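D-alanyl transferase DltD (Enterococcus faecium TX0133A04, PDB 6PFX) probably takes part in the D-alanylation of lipoteichoic acid at the cell membrane, a step of Gram-positive cell wall biogenesis. Local coordinates at residues V58-K62 against Y63-Y67; L306-E309 against M310-G313; K316-K319 against F320-N323; A356-Q359 against Q360-P363. One frame throughout, in Å; residues are numbered along the deposited sequence.

Contact 1 (V58-K62 against Y63-Y67); sequences VLAEK and YQRNY
The last turn of helix 56-62 closes where Y63 N bonds to L59 O, R65 N reaches back to A60 O and Q64 N to E61 O. The bond from R65 N is short, 2.9 Å to A60 O, and lies in the carbonyl plane. The one from Q64 N is longer, 3.2 Å to E61 O, and comes in from above that carbonyl plane. Q64 has positive phi, 55°, and is the C-prime residue of a Schellman motif. Water 1 spans the turn, with a firm bond to R65 O and a weak one to A60 O. K62 lies over the Y63 ring. Its CG stands 3.7 Å from the ring centroid, almost on the normal, in a CH-pi contact. CG is anti to the backbone N (chi1 178°), and the bend at chi2 (55°) then carries the amine away from the ring. L59 CD2 meets the ring edge in plane, 3.9 Å from Y63 CE2. The Y63 hydroxyl bonds to P214 O. R65 runs extended from CG to NE past the A60 backbone. Its NH1 donates to Y67 OH at 2.9 Å, with the hydroxyl in the guanidinium plane, and makes a salt bridge to D358. Both bonds use NH1 and should limit the rotation of the guanidinium. A60 CB packs 3.8 Å from Y67 CE2. The turn leads from helix 56-62 into the edge strand 68-71. L59, R65 and Y67 face helix 351-365, while V58 and E61 lie against helix 203-210.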
loop_
_atom_site.group_PDB
_atom_site.type_symbol
_atom_site.label_atom_id
_atom_site.label_comp_id
_atom_site.label_asym_id
_atom_site.label_seq_id
_atom_site.Cartn_x
_atom_site.Cartn_y
_atom_site.Cartn_z
ATOM N N VAL A 58 17.138 1.236 -2.884
ATOM C CA VAL A 58 18.554 1.571 -2.751
ATOM C C VAL A 58 19.332 0.392 -2.175
ATOM O O VAL A 58 20.383 0.006 -2.695
ATOM C CB VAL A 58 18.751 2.846 -1.910
ATOM C CG1 VAL A 58 20.262 3.163 -1.833
ATOM C CG2 VAL A 58 17.964 4.008 -2.472
ATOM N N LEU A 59 18.819 -0.221 -1.108
ATOM C CA LEU A 59 19.516 -1.370 -0.541
ATOM C C LEU A 59 19.613 -2.517 -1.543
ATOM O O LEU A 59 20.662 -3.159 -1.664
ATOM C CB LEU A 59 18.814 -1.826 0.733
ATOM C CG LEU A 59 18.844 -0.822 1.883
ATOM C CD1 LEU A 59 17.976 -1.331 3.013
ATOM C CD2 LEU A 59 20.269 -0.566 2.366
ATOM N N ALA A 60 18.529 -2.802 -2.262
ATOM C CA ALA A 60 18.563 -3.911 -3.207
ATOM C C ALA A 60 19.617 -3.684 -4.283
ATOM O O ALA A 60 20.323 -4.619 -4.680
ATOM C CB ALA A 60 17.186 -4.098 -3.844
ATOM N N GLU A 61 19.732 -2.448 -4.769
ATOM C CA GLU A 61 20.698 -2.139 -5.818
ATOM C C GLU A 61 22.127 -2.169 -5.286
ATOM O O GLU A 61 23.003 -2.804 -5.884
ATOM C CB GLU A 61 20.368 -0.774 -6.421
ATOM C CG GLU A 61 21.427 -0.226 -7.366
ATOM C CD GLU A 61 20.981 1.049 -8.065
ATOM O OE1 GLU A 61 19.917 1.029 -8.723
ATOM O OE2 GLU A 61 21.688 2.072 -7.945
ATOM N N LYS A 62 22.378 -1.513 -4.149
ATOM C CA LYS A 62 23.738 -1.427 -3.623
ATOM C C LYS A 62 24.311 -2.807 -3.328
ATOM O O LYS A 62 25.488 -3.078 -3.595
ATOM C CB LYS A 62 23.726 -0.601 -2.335
ATOM C CG LYS A 62 25.081 -0.473 -1.639
ATOM C CD LYS A 62 26.142 0.088 -2.568
ATOM C CE LYS A 62 27.431 0.374 -1.800
ATOM N NZ LYS A 62 28.478 0.974 -2.691
ATOM N N TYR A 63 23.516 -3.673 -2.724
ATOM C CA TYR A 63 23.971 -4.986 -2.285
ATOM C C TYR A 63 23.650 -6.062 -3.308
ATOM O O TYR A 63 23.746 -7.252 -2.999
ATOM C CB TYR A 63 23.449 -5.246 -0.873
ATOM C CG TYR A 63 23.978 -4.163 0.050
ATOM C CD1 TYR A 63 25.343 -4.029 0.260
ATOM C CD2 TYR A 63 23.133 -3.242 0.654
ATOM C CE1 TYR A 63 25.849 -3.031 1.058
ATOM C CE2 TYR A 63 23.637 -2.241 1.471
ATOM C CZ TYR A 63 24.999 -2.142 1.660
ATOM O OH TYR A 63 25.524 -1.147 2.460
ATOM N N GLN A 64 23.305 -5.655 -4.528
ATOM C CA GLN A 64 23.226 -6.544 -5.681
ATOM C C GLN A 64 22.309 -7.729 -5.425
ATOM O O GLN A 64 22.619 -8.878 -5.751
ATOM C CB GLN A 64 24.620 -6.993 -6.102
ATOM C CG GLN A 64 25.477 -5.844 -6.554
ATOM C CD GLN A 64 26.780 -6.308 -7.147
ATOM O OE1 GLN A 64 27.045 -6.093 -8.327
ATOM N NE2 GLN A 64 27.601 -6.959 -6.333
ATOM N N ARG A 65 21.147 -7.434 -4.857
ATOM C CA ARG A 65 20.209 -8.485 -4.521
ATOM C C ARG A 65 19.506 -8.989 -5.777
ATOM O O ARG A 65 19.506 -8.350 -6.831
ATOM C CB ARG A 65 19.214 -7.977 -3.484
ATOM C CG ARG A 65 19.881 -7.446 -2.235
ATOM C CD ARG A 65 18.848 -7.143 -1.158
ATOM N NE ARG A 65 19.522 -6.667 0.041
ATOM C CZ ARG A 65 18.914 -6.121 1.083
ATOM N NH1 ARG A 65 17.605 -5.988 1.082
ATOM N NH2 ARG A 65 19.636 -5.701 2.110
ATOM N N ASN A 66 18.850 -10.133 -5.631
ATOM C CA ASN A 66 18.237 -10.836 -6.746
ATOM C C ASN A 66 16.822 -10.348 -7.069
ATOM O O ASN A 66 16.075 -11.051 -7.763
ATOM C CB ASN A 66 18.214 -12.336 -6.441
ATOM C CG ASN A 66 18.023 -13.183 -7.679
ATOM O OD1 ASN A 66 18.498 -12.837 -8.761
ATOM N ND2 ASN A 66 17.321 -14.303 -7.527
ATOM N N TYR A 67 16.436 -9.176 -6.573
ATOM C CA TYR A 67 15.143 -8.590 -6.881
ATOM C C TYR A 67 15.304 -7.082 -7.010
ATOM O O TYR A 67 16.273 -6.490 -6.519
ATOM C CB TYR A 67 14.087 -8.887 -5.790
ATOM C CG TYR A 67 14.432 -8.252 -4.469
ATOM C CD1 TYR A 67 15.273 -8.889 -3.574
ATOM C CD2 TYR A 67 13.937 -7.000 -4.129
ATOM C CE1 TYR A 67 15.613 -8.307 -2.377
ATOM C CE2 TYR A 67 14.277 -6.411 -2.941
ATOM C CZ TYR A 67 15.124 -7.067 -2.070
ATOM O OH TYR A 67 15.483 -6.509 -0.860
HETATM O O HOH W 1 20.002 -5.900 -7.735
#

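Contact 2 (L306-E309 against M310-G313); sequences LSQE and MLQG
L306 and M310 meet methyl to methyl, and L306 also reaches L311. M310 can be followed from its base. CB sits 3.3 Å from S307 O and 3.6 Å from S307 CB. CG is anti to the backbone N (chi1 178°). Bends at chi2 and chi3 then turn the chain back at SD, and CE arrives 3.8 Å from L306 CD1. The two side chains pass each other at a slant. The other methyl of L306, CD2, lies 4.0 Å from L311 CD1, where the two leucines cross at about a right angle. L306 therefore touches two successive helix residues with its two branches. L311 CD1 also packs under the Q308 amide, 3.6 Å from Q308 OE1. That amide is held from several sides. Its NE2 bonds to S301 OG and V296 O, and its OE1 accepts from water 2, which in turn accepts from Q312 NE2 in a longer bond. On the polar side S307 OG is anti to its own backbone N, which turns it to the first turn of the helix. It takes the N-H of M310 at 3.0 Å, with an N-H...O angle of 162°. S307 O accepts from L311 N, and regular bonds follow from Q312 N to Q308 O and from G313 N to E309 O. S307 is the N-cap of helix 308-323: its hydroxyl accepts from the backbone N-H three residues on, in the first turn.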
loop_
_atom_site.group_PDB
_atom_site.type_symbol
_atom_site.label_atom_id
_atom_site.label_comp_id
_atom_site.label_asym_id
_atom_site.label_seq_id
_atom_site.Cartn_x
_atom_site.Cartn_y
_atom_site.Cartn_z
ATOM N N LEU A 306 -2.722 12.567 19.399
ATOM C CA LEU A 306 -3.079 11.283 18.815
ATOM C C LEU A 306 -2.692 10.170 19.777
ATOM O O LEU A 306 -1.557 10.121 20.260
ATOM C CB LEU A 306 -2.328 11.103 17.502
ATOM C CG LEU A 306 -2.732 9.864 16.693
ATOM C CD1 LEU A 306 -4.090 10.119 16.017
ATOM C CD2 LEU A 306 -1.649 9.506 15.695
ATOM N N SER A 307 -3.626 9.254 20.020
ATOM C CA SER A 307 -3.440 8.234 21.039
ATOM C C SER A 307 -2.634 7.051 20.522
ATOM O O SER A 307 -3.054 6.355 19.585
ATOM C CB SER A 307 -4.779 7.707 21.531
ATOM O OG SER A 307 -4.567 6.600 22.382
ATOM N N GLN A 308 -1.505 6.788 21.181
ATOM C CA GLN A 308 -0.735 5.589 20.869
ATOM C C GLN A 308 -1.475 4.318 21.284
ATOM O O GLN A 308 -1.346 3.286 20.606
ATOM C CB GLN A 308 0.656 5.644 21.501
ATOM C CG GLN A 308 1.574 6.707 20.917
ATOM C CD GLN A 308 2.079 6.337 19.551
ATOM O OE1 GLN A 308 2.124 5.152 19.201
ATOM N NE2 GLN A 308 2.467 7.338 18.761
ATOM N N GLU A 309 -2.247 4.370 22.379
ATOM C CA GLU A 309 -3.084 3.236 22.752
ATOM C C GLU A 309 -4.082 2.928 21.644
ATOM O O GLU A 309 -4.311 1.759 21.299
ATOM C CB GLU A 309 -3.797 3.535 24.073
ATOM C CG GLU A 309 -4.679 2.397 24.513
ATOM C CD GLU A 309 -5.487 2.712 25.751
ATOM O OE1 GLU A 309 -5.104 3.623 26.523
ATOM O OE2 GLU A 309 -6.515 2.035 25.946
ATOM N N MET A 310 -4.652 3.972 21.039
ATOM C CA MET A 310 -5.551 3.768 19.909
ATOM C C MET A 310 -4.828 3.099 18.749
ATOM O O MET A 310 -5.362 2.180 18.125
ATOM C CB MET A 310 -6.145 5.107 19.464
ATOM C CG MET A 310 -7.070 5.027 18.259
ATOM S SD MET A 310 -6.215 5.014 16.668
ATOM C CE MET A 310 -5.552 6.684 16.645
ATOM N N LEU A 311 -3.603 3.534 18.452
ATOM C CA LEU A 311 -2.856 2.922 17.355
ATOM C C LEU A 311 -2.554 1.454 17.639
ATOM O O LEU A 311 -2.559 0.619 16.722
ATOM C CB LEU A 311 -1.564 3.701 17.137
ATOM C CG LEU A 311 -1.668 5.112 16.576
ATOM C CD1 LEU A 311 -0.323 5.852 16.595
ATOM C CD2 LEU A 311 -2.221 5.059 15.156
ATOM N N GLN A 312 -2.275 1.124 18.901
ATOM C CA GLN A 312 -2.090 -0.268 19.288
ATOM C C GLN A 312 -3.363 -1.075 19.080
ATOM O O GLN A 312 -3.296 -2.267 18.760
ATOM C CB GLN A 312 -1.636 -0.348 20.744
ATOM C CG GLN A 312 -0.245 0.149 20.945
ATOM C CD GLN A 312 0.050 0.584 22.367
ATOM O OE1 GLN A 312 -0.675 0.242 23.303
ATOM N NE2 GLN A 312 1.116 1.359 22.533
ATOM N N GLY A 313 -4.526 -0.458 19.315
ATOM C CA GLY A 313 -5.790 -1.114 19.022
ATOM C C GLY A 313 -6.011 -1.311 17.536
ATOM O O GLY A 313 -6.496 -2.365 17.109
HETATM O O HOH W 2 2.986 2.779 20.249
#

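Contact 3 (K316-K319 against F320-N323); sequences KKIK and FQLN
I318 CG1 lies roughly anti to the backbone N (chi1 -151°), and chi2 of 67° swings CD1 over to Q321. Q321 itself is extended beyond CG, and this sets its OE1 3.8 Å from I318 CD1. The I318 and Q321 side chains cross at a slant. Both ends of that buried Q321 amide are satisfied elsewhere: OE1 accepts from W386 NE1, and NE2 donates to Q276 OE1 and F272 O. L322 lies against the preceding turn. Its CG comes 3.3 Å from I318 O, the same oxygen that takes L322 N at 2.9 Å. N323 packs on K319 O, with CG 3.2 Å away. Its backbone N makes the bond, 2.7 Å to K319 O with an N-H...O angle of 167°. F320 CB rests on K316 O and K317 O, 3.5 Å from each, while the ring leads away. The lysines leave in different directions. K319 NZ forms a salt bridge with D332 on strand 330-332. The K317 amine is gripped by three carbonyls, those of W386, R267 and Q389, and the K316 amine donates to P391 O and L394 O. I318 and L322 press on helix 271-284 and strand 288-293. The bonding is the i to i+4 pattern of a regular alpha-helix, here the last turns of helix 308-323, packed against the parallel sheet, consistent with the alpha/beta fold of the SGNH hydrolase clan.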
loop_
_atom_site.group_PDB
_atom_site.type_symbol
_atom_site.label_atom_id
_atom_site.label_comp_id
_atom_site.label_asym_id
_atom_site.label_seq_id
_atom_site.Cartn_x
_atom_site.Cartn_y
_atom_site.Cartn_z
ATOM N N LYS A 316 -3.907 -4.277 16.712
ATOM C CA LYS A 316 -4.548 -5.506 17.173
ATOM C C LYS A 316 -5.637 -5.944 16.204
ATOM O O LYS A 316 -5.742 -7.132 15.869
ATOM C CB LYS A 316 -5.154 -5.292 18.565
ATOM C CG LYS A 316 -5.768 -6.551 19.199
ATOM C CD LYS A 316 -6.273 -6.312 20.620
ATOM C CE LYS A 316 -6.545 -7.623 21.328
ATOM N NZ LYS A 316 -7.965 -7.995 21.279
ATOM N N LYS A 317 -6.449 -4.992 15.746
ATOM C CA LYS A 317 -7.568 -5.305 14.868
ATOM C C LYS A 317 -7.079 -5.788 13.505
ATOM O O LYS A 317 -7.579 -6.792 12.974
ATOM C CB LYS A 317 -8.475 -4.081 14.725
ATOM C CG LYS A 317 -9.716 -4.351 13.899
ATOM C CD LYS A 317 -10.749 -3.234 14.044
ATOM C CE LYS A 317 -11.916 -3.436 13.087
ATOM N NZ LYS A 317 -13.008 -2.431 13.360
ATOM N N ILE A 318 -6.096 -5.095 12.918
ATOM C CA ILE A 318 -5.621 -5.510 11.596
ATOM C C ILE A 318 -4.881 -6.837 11.671
ATOM O O ILE A 318 -4.993 -7.664 10.756
ATOM C CB ILE A 318 -4.826 -4.385 10.902
ATOM C CG1 ILE A 318 -4.951 -4.503 9.379
ATOM C CG2 ILE A 318 -3.394 -4.372 11.335
ATOM C CD1 ILE A 318 -6.351 -4.250 8.874
ATOM N N LYS A 319 -4.160 -7.084 12.771
ATOM C CA LYS A 319 -3.471 -8.359 12.951
ATOM C C LYS A 319 -4.451 -9.504 13.163
ATOM O O LYS A 319 -4.209 -10.611 12.673
ATOM C CB LYS A 319 -2.420 -8.252 14.054
ATOM C CG LYS A 319 -1.251 -7.361 13.632
ATOM C CD LYS A 319 -0.015 -7.518 14.510
ATOM C CE LYS A 319 -0.329 -7.472 15.979
ATOM N NZ LYS A 319 0.943 -7.398 16.760
ATOM N N PHE A 320 -5.578 -9.256 13.837
ATOM C CA PHE A 320 -6.617 -10.277 13.908
ATOM C C PHE A 320 -7.129 -10.619 12.513
ATOM O O PHE A 320 -7.271 -11.797 12.158
ATOM C CB PHE A 320 -7.757 -9.795 14.802
ATOM C CG PHE A 320 -8.886 -10.766 14.909
ATOM C CD1 PHE A 320 -9.940 -10.737 14.011
ATOM C CD2 PHE A 320 -8.890 -11.721 15.906
ATOM C CE1 PHE A 320 -10.987 -11.647 14.116
ATOM C CE2 PHE A 320 -9.925 -12.623 16.015
ATOM C CZ PHE A 320 -10.967 -12.596 15.111
ATOM N N GLN A 321 -7.374 -9.600 11.686
ATOM C CA GLN A 321 -7.886 -9.860 10.342
ATOM C C GLN A 321 -6.876 -10.658 9.525
ATOM O O GLN A 321 -7.242 -11.574 8.775
ATOM C CB GLN A 321 -8.213 -8.535 9.640
ATOM C CG GLN A 321 -8.901 -8.671 8.251
ATOM C CD GLN A 321 -9.441 -7.333 7.753
ATOM O OE1 GLN A 321 -9.445 -6.345 8.501
ATOM N NE2 GLN A 321 -9.875 -7.284 6.498
ATOM N N LEU A 322 -5.593 -10.325 9.674
ATOM C CA LEU A 322 -4.530 -11.007 8.945
ATOM C C LEU A 322 -4.340 -12.425 9.468
ATOM O O LEU A 322 -4.464 -13.397 8.715
ATOM C CB LEU A 322 -3.247 -10.171 9.062
ATOM C CG LEU A 322 -3.241 -8.878 8.242
ATOM C CD1 LEU A 322 -2.086 -7.971 8.591
ATOM C CD2 LEU A 322 -3.186 -9.184 6.748
ATOM N N ASN A 323 -4.062 -12.556 10.770
ATOM C CA ASN A 323 -3.710 -13.844 11.352
ATOM C C ASN A 323 -4.864 -14.834 11.275
ATOM O O ASN A 323 -4.648 -16.032 11.049
ATOM C CB ASN A 323 -3.300 -13.661 12.815
ATOM C CG ASN A 323 -1.989 -12.936 12.977
ATOM O OD1 ASN A 323 -1.149 -12.906 12.074
ATOM N ND2 ASN A 323 -1.787 -12.372 14.156
#

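Contact 4 (A356-Q359 against Q360-P363); sequences AADQ and QIRP
The D358 carboxylate and R362 meet with OD1 3.9 Å from R362 CB, the carboxylate and guanidinium planes 73° apart. P363 CD lies over the centre of one guanidinium face, 4.1 Å above its plane. D358 OD2 is 4.8 Å from R362 NE, so the charged atoms do not touch; OD1 is engaged by R65. Two waters join R362 NH2 to Q359. Water 5 runs to Q359 O, and water 4 to Q359 OE1, with the longer link to NH2. Q359 NE2 donates to Y217 OH and L355 O. All this lies on helix 351-365, which is kinked here. P363 has no N-H to give, and its CG and CD lie 3.2 Å from Q359 O. The backbone N of Q360 departs as well: it bonds to A357 O, three residues back, from above the carbonyl plane, and I361 N bonds to the same oxygen in the plane at 2.8 Å. A356 O takes Q359 N instead of the usual i+4 donor, and water 3 bridges it to Q360 NE2. On the buried side A357 CB meets I361 CD1 at 4.0 Å, and both side chains pack on strand 288-293.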
loop_
_atom_site.group_PDB
_atom_site.type_symbol
_atom_site.label_atom_id
_atom_site.label_comp_id
_atom_site.label_asym_id
_atom_site.label_seq_id
_atom_site.Cartn_x
_atom_site.Cartn_y
_atom_site.Cartn_z
ATOM N N ALA A 356 14.908 -0.834 9.590
ATOM C CA ALA A 356 14.295 -1.892 10.389
ATOM C C ALA A 356 13.476 -2.814 9.504
ATOM O O ALA A 356 13.462 -4.036 9.691
ATOM C CB ALA A 356 13.382 -1.296 11.461
ATOM N N ALA A 357 12.760 -2.233 8.545
ATOM C CA ALA A 357 11.970 -3.033 7.623
ATOM C C ALA A 357 12.864 -3.985 6.849
ATOM O O ALA A 357 12.486 -5.138 6.602
ATOM C CB ALA A 357 11.175 -2.104 6.706
ATOM N N ASP A 358 14.064 -3.526 6.480
ATOM C CA ASP A 358 14.959 -4.372 5.712
ATOM C C ASP A 358 15.318 -5.646 6.462
ATOM O O ASP A 358 15.646 -6.654 5.829
ATOM C CB ASP A 358 16.236 -3.635 5.315
ATOM C CG ASP A 358 17.032 -4.410 4.275
ATOM O OD1 ASP A 358 16.427 -4.751 3.239
ATOM O OD2 ASP A 358 18.227 -4.725 4.506
ATOM N N GLN A 359 15.320 -5.610 7.799
ATOM C CA GLN A 359 15.657 -6.802 8.572
ATOM C C GLN A 359 14.631 -7.910 8.387
ATOM O O GLN A 359 14.919 -9.074 8.692
ATOM C CB GLN A 359 15.811 -6.455 10.047
ATOM C CG GLN A 359 16.770 -5.287 10.305
ATOM C CD GLN A 359 18.071 -5.357 9.526
ATOM O OE1 GLN A 359 18.827 -6.319 9.645
ATOM N NE2 GLN A 359 18.329 -4.344 8.699
ATOM N N GLN A 360 13.429 -7.571 7.954
ATOM C CA GLN A 360 12.433 -8.577 7.631
ATOM C C GLN A 360 12.233 -8.726 6.134
ATOM O O GLN A 360 11.973 -9.839 5.679
ATOM C CB GLN A 360 11.124 -8.286 8.372
ATOM C CG GLN A 360 11.360 -8.357 9.904
ATOM C CD GLN A 360 10.116 -8.144 10.731
ATOM O OE1 GLN A 360 9.091 -8.806 10.529
ATOM N NE2 GLN A 360 10.201 -7.221 11.687
ATOM N N ILE A 361 12.404 -7.654 5.354
ATOM C CA ILE A 361 12.277 -7.769 3.902
ATOM C C ILE A 361 13.371 -8.665 3.339
ATOM O O ILE A 361 13.109 -9.543 2.507
ATOM C CB ILE A 361 12.327 -6.382 3.229
ATOM C CG1 ILE A 361 11.070 -5.570 3.538
ATOM C CG2 ILE A 361 12.600 -6.526 1.713
ATOM C CD1 ILE A 361 11.255 -4.062 3.259
ATOM N N ARG A 362 14.619 -8.428 3.752
ATOM C CA ARG A 362 15.757 -9.129 3.170
ATOM C C ARG A 362 15.670 -10.634 3.362
ATOM O O ARG A 362 15.729 -11.362 2.353
ATOM C CB ARG A 362 17.075 -8.558 3.729
ATOM C CG ARG A 362 18.349 -9.101 3.055
ATOM C CD ARG A 362 19.606 -8.789 3.873
ATOM N NE ARG A 362 19.492 -9.326 5.226
ATOM C CZ ARG A 362 19.539 -10.621 5.533
ATOM N NH1 ARG A 362 19.708 -11.535 4.583
ATOM N NH2 ARG A 362 19.419 -11.000 6.798
ATOM N N PRO A 363 15.511 -11.181 4.567
ATOM C CA PRO A 363 15.462 -12.648 4.669
ATOM C C PRO A 363 14.250 -13.272 3.979
ATOM O O PRO A 363 14.336 -14.413 3.502
ATOM C CB PRO A 363 15.478 -12.900 6.178
ATOM C CG PRO A 363 14.891 -11.644 6.765
ATOM C CD PRO A 363 15.395 -10.531 5.888
HETATM O O HOH W 3 12.901 -5.599 11.946
HETATM O O HOH W 4 20.060 -8.136 8.208
HETATM O O HOH W 5 17.686 -9.844 8.700
#

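Each contact is local. Contact 1 ends a helix, contact 2 begins one, and contacts 3 and 4 lie within helices. They follow in series along the chain, with none nesting or crossing. Contact 1 comes first and ends helix 56-62 just before edge strand 68-71. Contacts 2 and 3 share helix 308-323, the one at its start and the other at its end, their centres about 15 Å apart. That helix leads on to strand 330-332, the opposite edge of the five-stranded parallel sheet. Contact 4 follows on helix 351-365 and returns to contact 1. There R65 NH1 meets D358 OD1 at 2.8 Å in a salt bridge, and Y67 packs on I361. Contacts 2 and 3 touch neither of these.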